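Local coordinates for protein intimin (Escherichia coli, PDB 6TPL) that serves as a bacterial adhesin, its tandem Ig-like domains forming part of the extended passenger that probably holds the adhesive tip away from the cell surface, at residues T21-Y26 with T69-K74; K110-T115 with D122-T127. All coordinates share one frame; numbering follows the deposited sequence.

Contact 1: T21-Y26 with T69-K74; sequences TEAITY and TLKSDK. With MG (magnesium ion), chain E.
I24 and L70 form the antiparallel hydrogen-bonded pair at one end of a strand pairing, where strand 24-32 meets strand 65-71 in one sheet of the first Ig-like domain. I24 N gives an almost straight bond to L70 O (2.9 Å, 172° at the hydrogen), lying in the carbonyl plane. The return bond, from L70 N to I24 O, is slightly shorter at 2.8 Å but more bent, its donor tilted from the carbonyl plane. T25 and T69 follow as a non-hydrogen-bonded pair, their side chains side by side and pointing the same way, with T69 CG2 3.5 Å from T25 OG1. L70 and Y26 meet on the inward face: L70 CB lies at the ring edge, near its plane, and L70 CD2 comes within 3.5 Å of Y26 OH. In the Ig-like sandwich of group 1 bacterial domains this face packs on the second sheet, with Y26 touching V96 and L70 touching V78, and the Y26 ring also meets F9. Beyond the bridges the segments separate, and water 1 spans the gap, accepting from S72 N and lying 2.8 Å from E22 O, to which it probably donates. The extended K71 chain runs alongside the other backbone, its CG 3.6 Å from E22 O. CG of E22 stands anti to the backbone N (chi1 -177°), and the stretched chain carries the carboxylate to a magnesium ion, which OE1 binds at 2.0 Å with three waters; OE2 accepts from the backbone N of K17.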
loop_
_atom_site.group_PDB
_atom_site.type_symbol
_atom_site.label_atom_id
_atom_site.label_comp_id
_atom_site.label_asym_id
_atom_site.label_seq_id
_atom_site.Cartn_x
_atom_site.Cartn_y
_atom_site.Cartn_z
ATOM N N THR A 21 -1.352 14.122 13.514
ATOM C CA THR A 21 -2.525 13.946 14.360
ATOM C C THR A 21 -3.466 12.873 13.839
ATOM O O THR A 21 -3.855 11.978 14.596
ATOM C CB THR A 21 -3.277 15.281 14.499
ATOM O OG1 THR A 21 -2.425 16.256 15.113
ATOM C CG2 THR A 21 -4.531 15.097 15.341
ATOM N N GLU A 22 -3.853 12.933 12.567
ATOM C CA GLU A 22 -4.737 11.909 12.021
ATOM C C GLU A 22 -4.042 10.555 12.063
ATOM O O GLU A 22 -2.863 10.440 11.715
ATOM C CB GLU A 22 -5.143 12.243 10.586
ATOM C CG GLU A 22 -6.128 11.236 10.009
ATOM C CD GLU A 22 -6.658 11.633 8.646
ATOM O OE1 GLU A 22 -7.601 10.971 8.161
ATOM O OE2 GLU A 22 -6.137 12.603 8.062
ATOM N N ALA A 23 -4.774 9.531 12.489
ATOM C CA ALA A 23 -4.217 8.201 12.677
ATOM C C ALA A 23 -4.725 7.252 11.602
ATOM O O ALA A 23 -5.898 7.300 11.216
ATOM C CB ALA A 23 -4.568 7.649 14.059
ATOM N N ILE A 24 -3.826 6.403 11.109
ATOM C CA ILE A 24 -4.183 5.223 10.328
ATOM C C ILE A 24 -4.087 4.018 11.256
ATOM O O ILE A 24 -3.037 3.779 11.866
ATOM C CB ILE A 24 -3.264 5.054 9.109
ATOM C CG1 ILE A 24 -3.374 6.274 8.185
ATOM C CG2 ILE A 24 -3.629 3.795 8.344
ATOM C CD1 ILE A 24 -2.509 6.183 6.944
ATOM N N THR A 25 -5.173 3.255 11.372
ATOM C CA THR A 25 -5.235 2.135 12.305
ATOM C C THR A 25 -5.101 0.820 11.542
ATOM O O THR A 25 -5.886 0.543 10.629
ATOM C CB THR A 25 -6.534 2.164 13.112
ATOM O OG1 THR A 25 -6.589 3.362 13.897
ATOM C CG2 THR A 25 -6.609 0.952 14.038
ATOM N N TYR A 26 -4.109 0.018 11.920
ATOM C CA TYR A 26 -3.852 -1.280 11.312
ATOM C C TYR A 26 -4.420 -2.393 12.185
ATOM O O TYR A 26 -4.418 -2.298 13.412
ATOM C CB TYR A 26 -2.350 -1.526 11.134
ATOM C CG TYR A 26 -1.659 -0.631 10.131
ATOM C CD1 TYR A 26 -1.315 0.673 10.455
ATOM C CD2 TYR A 26 -1.326 -1.101 8.873
ATOM C CE1 TYR A 26 -0.679 1.494 9.545
ATOM C CE2 TYR A 26 -0.685 -0.289 7.955
ATOM C CZ TYR A 26 -0.364 1.005 8.296
ATOM O OH TYR A 26 0.273 1.823 7.386
ATOM N N THR A 69 -1.630 2.068 15.623
ATOM C CA THR A 69 -1.910 3.249 14.819
ATOM C C THR A 69 -0.616 3.885 14.328
ATOM O O THR A 69 0.463 3.678 14.892
ATOM C CB THR A 69 -2.734 4.289 15.590
ATOM O OG1 THR A 69 -1.941 4.864 16.637
ATOM C CG2 THR A 69 -3.988 3.663 16.189
ATOM N N LEU A 70 -0.760 4.690 13.272
ATOM C CA LEU A 70 0.356 5.327 12.587
ATOM C C LEU A 70 0.012 6.781 12.301
ATOM O O LEU A 70 -1.088 7.083 11.827
ATOM C CB LEU A 70 0.673 4.597 11.275
ATOM C CG LEU A 70 1.914 5.020 10.490
ATOM C CD1 LEU A 70 3.164 4.466 11.142
ATOM C CD2 LEU A 70 1.803 4.563 9.043
ATOM N N LYS A 71 0.952 7.673 12.596
ATOM C CA LYS A 71 0.814 9.094 12.318
ATOM C C LYS A 71 2.119 9.596 11.718
ATOM O O LYS A 71 3.165 8.950 11.835
ATOM C CB LYS A 71 0.475 9.888 13.585
ATOM C CG LYS A 71 -0.681 9.323 14.391
ATOM C CD LYS A 71 -0.771 9.991 15.758
ATOM C CE LYS A 71 -1.848 9.347 16.618
ATOM N NZ LYS A 71 -1.856 9.883 18.010
ATOM N N SER A 72 2.057 10.759 11.072
ATOM C CA SER A 72 3.254 11.294 10.436
ATOM C C SER A 72 3.130 12.799 10.251
ATOM O O SER A 72 2.034 13.331 10.059
ATOM C CB SER A 72 3.516 10.616 9.083
ATOM O OG SER A 72 4.759 11.012 8.534
ATOM N N ASP A 73 4.277 13.474 10.311
ATOM C CA ASP A 73 4.373 14.900 10.035
ATOM C C ASP A 73 4.967 15.186 8.663
ATOM O O ASP A 73 5.193 16.354 8.333
ATOM C CB ASP A 73 5.227 15.590 11.103
ATOM C CG ASP A 73 4.515 15.728 12.430
ATOM O OD1 ASP A 73 3.501 16.455 12.493
ATOM O OD2 ASP A 73 4.970 15.113 13.419
ATOM N N LYS A 74 5.240 14.152 7.865
ATOM C CA LYS A 74 5.920 14.327 6.593
ATOM C C LYS A 74 5.084 13.728 5.470
ATOM O O LYS A 74 4.696 12.549 5.548
ATOM C CB LYS A 74 7.311 13.673 6.634
ATOM C CG LYS A 74 8.122 13.851 5.362
ATOM C CD LYS A 74 9.352 12.949 5.316
ATOM C CE LYS A 74 10.181 13.236 4.066
ATOM N NZ LYS A 74 11.305 12.276 3.885
HETATM MG MG MG E . -9.028 10.573 6.858
HETATM O O HOH W 1 -0.608 11.843 10.858
HETATM O O HOH W 2 -10.561 11.441 5.226
HETATM O O HOH W 3 -7.891 9.243 5.205
HETATM O O HOH W 4 -10.989 8.913 6.824
#

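Contact 2: K110-T115 with D122-T127; sequences KADKTT and DAITYT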
loop_
_atom_site.group_PDB
_atom_site.type_symbol
_atom_site.label_atom_id
_atom_site.label_comp_id
_atom_site.label_asym_id
_atom_site.label_seq_id
_atom_site.Cartn_x
_atom_site.Cartn_y
_atom_site.Cartn_z
ATOM N N LYS A 110 -3.251 1.284 -6.446
ATOM C CA LYS A 110 -3.670 -0.100 -6.270
ATOM C C LYS A 110 -3.470 -0.864 -7.572
ATOM O O LYS A 110 -3.670 -0.312 -8.657
ATOM C CB LYS A 110 -5.141 -0.183 -5.839
ATOM C CG LYS A 110 -5.455 0.474 -4.501
ATOM C CD LYS A 110 -6.949 0.402 -4.213
ATOM C CE LYS A 110 -7.322 1.074 -2.903
ATOM N NZ LYS A 110 -8.786 0.958 -2.635
ATOM N N ALA A 111 -3.063 -2.128 -7.452
ATOM C CA ALA A 111 -2.982 -3.059 -8.571
ATOM C C ALA A 111 -4.090 -4.091 -8.412
ATOM O O ALA A 111 -4.341 -4.571 -7.302
ATOM C CB ALA A 111 -1.606 -3.732 -8.619
ATOM N N ASP A 112 -4.784 -4.407 -9.509
ATOM C CA ASP A 112 -5.899 -5.340 -9.396
ATOM C C ASP A 112 -5.425 -6.769 -9.138
ATOM O O ASP A 112 -6.178 -7.559 -8.560
ATOM C CB ASP A 112 -6.793 -5.243 -10.642
ATOM C CG ASP A 112 -6.125 -5.734 -11.913
ATOM O OD1 ASP A 112 -6.859 -6.242 -12.797
ATOM O OD2 ASP A 112 -4.891 -5.624 -12.042
ATOM N N LYS A 113 -4.188 -7.100 -9.504
ATOM C CA LYS A 113 -3.585 -8.381 -9.157
ATOM C C LYS A 113 -2.071 -8.213 -9.135
ATOM O O LYS A 113 -1.529 -7.264 -9.705
ATOM C CB LYS A 113 -3.992 -9.487 -10.136
ATOM C CG LYS A 113 -3.615 -9.222 -11.580
ATOM C CD LYS A 113 -4.149 -10.328 -12.478
ATOM C CE LYS A 113 -3.814 -10.092 -13.938
ATOM N NZ LYS A 113 -4.465 -11.104 -14.816
ATOM N N THR A 114 -1.387 -9.141 -8.466
ATOM C CA THR A 114 0.056 -9.058 -8.284
ATOM C C THR A 114 0.832 -10.002 -9.193
ATOM O O THR A 114 2.062 -10.064 -9.093
ATOM C CB THR A 114 0.430 -9.343 -6.826
ATOM O OG1 THR A 114 0.076 -10.687 -6.488
ATOM C CG2 THR A 114 -0.294 -8.395 -5.872
ATOM N N THR A 115 0.152 -10.751 -10.057
ATOM C CA THR A 115 0.823 -11.663 -10.975
ATOM C C THR A 115 0.105 -11.646 -12.317
ATOM O O THR A 115 -1.084 -11.340 -12.390
ATOM C CB THR A 115 0.859 -13.111 -10.450
ATOM O OG1 THR A 115 -0.475 -13.616 -10.352
ATOM C CG2 THR A 115 1.523 -13.184 -9.086
ATOM N N ASP A 122 -1.783 -10.285 -21.125
ATOM C CA ASP A 122 -2.348 -10.337 -19.781
ATOM C C ASP A 122 -1.956 -9.078 -19.020
ATOM O O ASP A 122 -0.786 -8.891 -18.677
ATOM C CB ASP A 122 -1.846 -11.580 -19.057
ATOM C CG ASP A 122 -2.580 -11.825 -17.759
ATOM O OD1 ASP A 122 -2.188 -12.749 -17.022
ATOM O OD2 ASP A 122 -3.558 -11.103 -17.487
ATOM N N ALA A 123 -2.929 -8.224 -18.729
ATOM C CA ALA A 123 -2.662 -6.881 -18.235
ATOM C C ALA A 123 -2.963 -6.755 -16.747
ATOM O O ALA A 123 -3.953 -7.299 -16.246
ATOM C CB ALA A 123 -3.481 -5.849 -19.020
ATOM N N ILE A 124 -2.087 -6.036 -16.045
ATOM C CA ILE A 124 -2.313 -5.625 -14.665
ATOM C C ILE A 124 -2.736 -4.166 -14.668
ATOM O O ILE A 124 -2.088 -3.325 -15.301
ATOM C CB ILE A 124 -1.058 -5.843 -13.805
ATOM C CG1 ILE A 124 -0.827 -7.348 -13.610
ATOM C CG2 ILE A 124 -1.222 -5.149 -12.462
ATOM C CD1 ILE A 124 0.490 -7.706 -12.988
ATOM N N THR A 125 -3.827 -3.865 -13.975
ATOM C CA THR A 125 -4.411 -2.533 -13.980
ATOM C C THR A 125 -4.023 -1.806 -12.697
ATOM O O THR A 125 -4.191 -2.341 -11.596
ATOM C CB THR A 125 -5.935 -2.598 -14.112
ATOM O OG1 THR A 125 -6.291 -3.325 -15.292
ATOM C CG2 THR A 125 -6.519 -1.187 -14.187
ATOM N N TYR A 126 -3.487 -0.597 -12.850
ATOM C CA TYR A 126 -3.110 0.258 -11.733
ATOM C C TYR A 126 -4.053 1.447 -11.689
ATOM O O TYR A 126 -4.302 2.077 -12.721
ATOM C CB TYR A 126 -1.673 0.760 -11.869
ATOM C CG TYR A 126 -0.628 -0.319 -11.791
ATOM C CD1 TYR A 126 -0.321 -1.096 -12.897
ATOM C CD2 TYR A 126 0.057 -0.552 -10.613
ATOM C CE1 TYR A 126 0.634 -2.084 -12.833
ATOM C CE2 TYR A 126 1.015 -1.537 -10.531
ATOM C CZ TYR A 126 1.302 -2.303 -11.646
ATOM O OH TYR A 126 2.254 -3.287 -11.581
ATOM N N THR A 127 -4.548 1.769 -10.496
ATOM C CA THR A 127 -5.484 2.869 -10.306
ATOM C C THR A 127 -4.944 3.787 -9.219
ATOM O O THR A 127 -4.723 3.351 -8.084
ATOM C CB THR A 127 -6.875 2.347 -9.940
ATOM O OG1 THR A 127 -7.350 1.465 -10.971
ATOM C CG2 THR A 127 -7.861 3.496 -9.771
HETATM O O HOH W 5 -6.217 -6.046 -15.340
HETATM O O HOH W 6 -3.101 -13.814 -14.725
#
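D112 OD2 takes the backbone N-H of T125 at 2.8 Å, met from above the carboxylate plane, while D112 N donates to T125 O at 3.0 Å; one residue thus grips both polar backbone atoms of T125 just where the regular pairing ends. The turn of D112 CG to lie between its own N and carbonyl carbon (chi1 67°) brings the carboxylate across to T125. Its other oxygen, OD1, accepts from water 5, which also donates to A123 O and accepts from T125 OG1. Ahead of this, K110 and T127 exchange two backbone bonds, and A111 CB packs on Y126 CE2 at 3.9 Å. Further on, the extended K113 chain passes I124, CG to CG1 3.9 Å, and its NZ reaches D122 OD2 at 2.8 Å, a salt bridge on the syn lone pair that water 6 also spans through D122 OD1. A methionine in place of K113 would probably cost the D122 carboxylate its salt bridge and water 6 one of its anchors. D122 OD1 accepts from V117 N as well. Past the K110-T127 pair, the link between these segments rests increasingly on carboxylates and bridging waters, with D112 N to T125 O their last backbone bond.

From the N terminus, strand 5-11 and strand 15-17 come before contact 1, where 21-26 meets 69-74; 42 residues lie between these segments, so the contact closes a long loop through the middle of the first Ig-like domain. The chain then passes through strands 76-83 and 91-99 into the second domain. There contact 2 closes a far shorter loop, with six residues between 110-115 and 122-127, joining neighbouring strands 105-111 and 124-132. The two loops follow in series, neither nesting nor crossing. Their centres lie about 27 Å apart on opposite sides of the chain's centre, with no direct touch, and each ties together strands of its own domain.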